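Side-chain contact in beta 1-3 glucanase (Clostridium beijerinckii NCIMB 8052, PDB 5H4E), which probably hydrolyses beta-1,3-glucans through a glycoside hydrolase family 64 domain: residues V43-N48 / S82-A87. Sequence-based numbering, arbitrary orientation.
Sequences VDLNGN and SQQSYA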
loop_
_atom_site.group_PDB
_atom_site.type_symbol
_atom_site.label_atom_id
_atom_site.label_comp_id
_atom_site.label_asym_id
_atom_site.label_seq_id
_atom_site.Cartn_x
_atom_site.Cartn_y
_atom_site.Cartn_z
ATOM N N VAL A 43 18.580 6.355 0.319
ATOM C CA VAL A 43 19.523 5.778 1.265
ATOM C C VAL A 43 20.718 5.213 0.518
ATOM O O VAL A 43 20.553 4.422 -0.418
ATOM C CB VAL A 43 18.862 4.661 2.100
ATOM C CG1 VAL A 43 19.796 4.192 3.197
ATOM C CG2 VAL A 43 17.557 5.144 2.664
ATOM N N ASP A 44 21.929 5.592 0.918
ATOM C CA ASP A 44 23.088 5.054 0.224
ATOM C C ASP A 44 23.423 3.688 0.821
ATOM O O ASP A 44 22.651 3.149 1.634
ATOM C CB ASP A 44 24.287 6.039 0.256
ATOM C CG ASP A 44 24.919 6.225 1.656
ATOM O OD1 ASP A 44 24.626 5.461 2.592
ATOM O OD2 ASP A 44 25.748 7.158 1.803
ATOM N N LEU A 45 24.554 3.121 0.420
ATOM C CA LEU A 45 24.875 1.754 0.821
ATOM C C LEU A 45 25.285 1.640 2.295
ATOM O O LEU A 45 25.371 0.535 2.841
ATOM C CB LEU A 45 25.979 1.186 -0.066
ATOM C CG LEU A 45 25.647 1.026 -1.551
ATOM C CD1 LEU A 45 26.840 0.454 -2.305
ATOM C CD2 LEU A 45 24.399 0.150 -1.730
ATOM N N ASN A 46 25.521 2.768 2.948
ATOM C CA ASN A 46 25.920 2.724 4.352
ATOM C C ASN A 46 24.851 3.277 5.293
ATOM O O ASN A 46 25.111 3.495 6.480
ATOM C CB ASN A 46 27.240 3.478 4.557
ATOM C CG ASN A 46 28.368 2.906 3.723
ATOM O OD1 ASN A 46 28.754 1.747 3.891
ATOM N ND2 ASN A 46 28.897 3.712 2.813
ATOM N N GLY A 47 23.651 3.513 4.777
ATOM C CA GLY A 47 22.562 3.963 5.624
ATOM C C GLY A 47 22.400 5.461 5.795
ATOM O O GLY A 47 21.585 5.913 6.592
ATOM N N ASN A 48 23.173 6.248 5.057
ATOM C CA ASN A 48 23.022 7.701 5.099
ATOM C C ASN A 48 21.812 8.195 4.311
ATOM O O ASN A 48 21.524 7.684 3.223
ATOM C CB ASN A 48 24.288 8.379 4.553
ATOM C CG ASN A 48 25.514 8.008 5.334
ATOM O OD1 ASN A 48 25.653 8.398 6.497
ATOM N ND2 ASN A 48 26.415 7.251 4.713
ATOM N N SER A 82 23.651 -8.204 -6.240
ATOM C CA SER A 82 24.973 -8.808 -6.345
ATOM C C SER A 82 26.074 -7.865 -5.851
ATOM O O SER A 82 27.094 -8.329 -5.348
ATOM C CB SER A 82 25.238 -9.251 -7.786
ATOM O OG SER A 82 25.199 -8.154 -8.673
ATOM N N GLN A 83 25.868 -6.555 -5.981
ATOM C CA GLN A 83 26.771 -5.567 -5.380
ATOM C C GLN A 83 26.589 -5.510 -3.862
ATOM O O GLN A 83 27.551 -5.592 -3.113
ATOM C CB GLN A 83 26.554 -4.168 -5.967
ATOM C CG GLN A 83 27.333 -3.078 -5.210
ATOM C CD GLN A 83 27.380 -1.729 -5.935
ATOM O OE1 GLN A 83 26.725 -1.536 -6.959
ATOM N NE2 GLN A 83 28.156 -0.791 -5.394
ATOM N N GLN A 84 25.347 -5.356 -3.413
ATOM C CA GLN A 84 25.048 -5.397 -1.989
ATOM C C GLN A 84 23.604 -5.871 -1.815
ATOM O O GLN A 84 22.685 -5.253 -2.351
ATOM C CB GLN A 84 25.250 -4.031 -1.339
ATOM C CG GLN A 84 25.075 -4.038 0.188
ATOM C CD GLN A 84 25.544 -2.754 0.843
ATOM O OE1 GLN A 84 26.700 -2.354 0.699
ATOM N NE2 GLN A 84 24.641 -2.090 1.562
ATOM N N SER A 85 23.419 -6.969 -1.091
ATOM C CA SER A 85 22.123 -7.643 -1.039
ATOM C C SER A 85 21.244 -7.130 0.093
ATOM O O SER A 85 20.108 -7.574 0.265
ATOM C CB SER A 85 22.319 -9.151 -0.882
ATOM O OG SER A 85 22.927 -9.443 0.376
ATOM N N TYR A 86 21.780 -6.200 0.868
ATOM C CA TYR A 86 21.099 -5.688 2.048
ATOM C C TYR A 86 21.216 -4.168 2.094
ATOM O O TYR A 86 22.130 -3.586 1.508
ATOM C CB TYR A 86 21.691 -6.300 3.320
ATOM C CG TYR A 86 23.187 -6.073 3.404
ATOM C CD1 TYR A 86 24.075 -6.973 2.824
ATOM C CD2 TYR A 86 23.711 -4.928 4.009
ATOM C CE1 TYR A 86 25.454 -6.754 2.864
ATOM C CE2 TYR A 86 25.093 -4.697 4.052
ATOM C CZ TYR A 86 25.954 -5.618 3.481
ATOM O OH TYR A 86 27.313 -5.410 3.522
ATOM N N ALA A 87 20.292 -3.545 2.813
ATOM C CA ALA A 87 20.319 -2.116 3.077
ATOM C C ALA A 87 20.370 -1.840 4.581
ATOM O O ALA A 87 19.815 -2.606 5.378
ATOM C CB ALA A 87 19.101 -1.452 2.463
HETATM O O HOH W 1 28.087 -0.983 2.655
#
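The side-chain amide of Q84 meets the backbone carbonyl of L45 in a nearly straight hydrogen bond, with Q84 NE2 3.0 Å from L45 O and an N-H...O angle of 178°. The donor lies in the carbonyl plane on a lone pair of the oxygen. The second N-H of the same nitrogen is given to the backbone of its own segment, Q84 NE2 to Y86 O at 2.9 Å, so two acceptors, both in the amide plane, fix the rotation of the group. Q84 can span the gap because CG stands anti to the backbone N (chi1 -175°) and the chain stays extended beyond it; on the way its CG rests over the centre of the Y86 ring, 3.7 Å above the plane.

The close packing is between Q84 and L45, whose side chains run past each other in opposite directions: L45 CB lies 3.7 Å from Q84 OE1, and CD2 touches the amide carbon. L45 also rests on W28 and C79, of the paired strands 26-33 and 79-80. Two borders are looser. At one, Q83, an exposed residue, crosses the leucine at about a right angle and touches it through NE2 alone, 3.6 Å from L45 CD1. At the other, beside the turn, a water bridges Q84 OE1 (2.8 Å) and N46 OD1.

The turn that presents L45 O is a type I beta turn from D44 to G47, braced by an Asx turn. D44 OD1 accepts from N46 N and N48 N on opposite faces of its carboxylate, and N48 ND2 binds OD2 on its syn lone pair. The contact thus joins the turn between strands 40-43 and 49-51 to the loop leading into strand 86-92, which belongs to another sheet. The leucine's aliphatic carbons are laid against glutamine amides, and the doubly held Q84 amide ties turn to loop directionally, while its OE1 faces a water at the surface border.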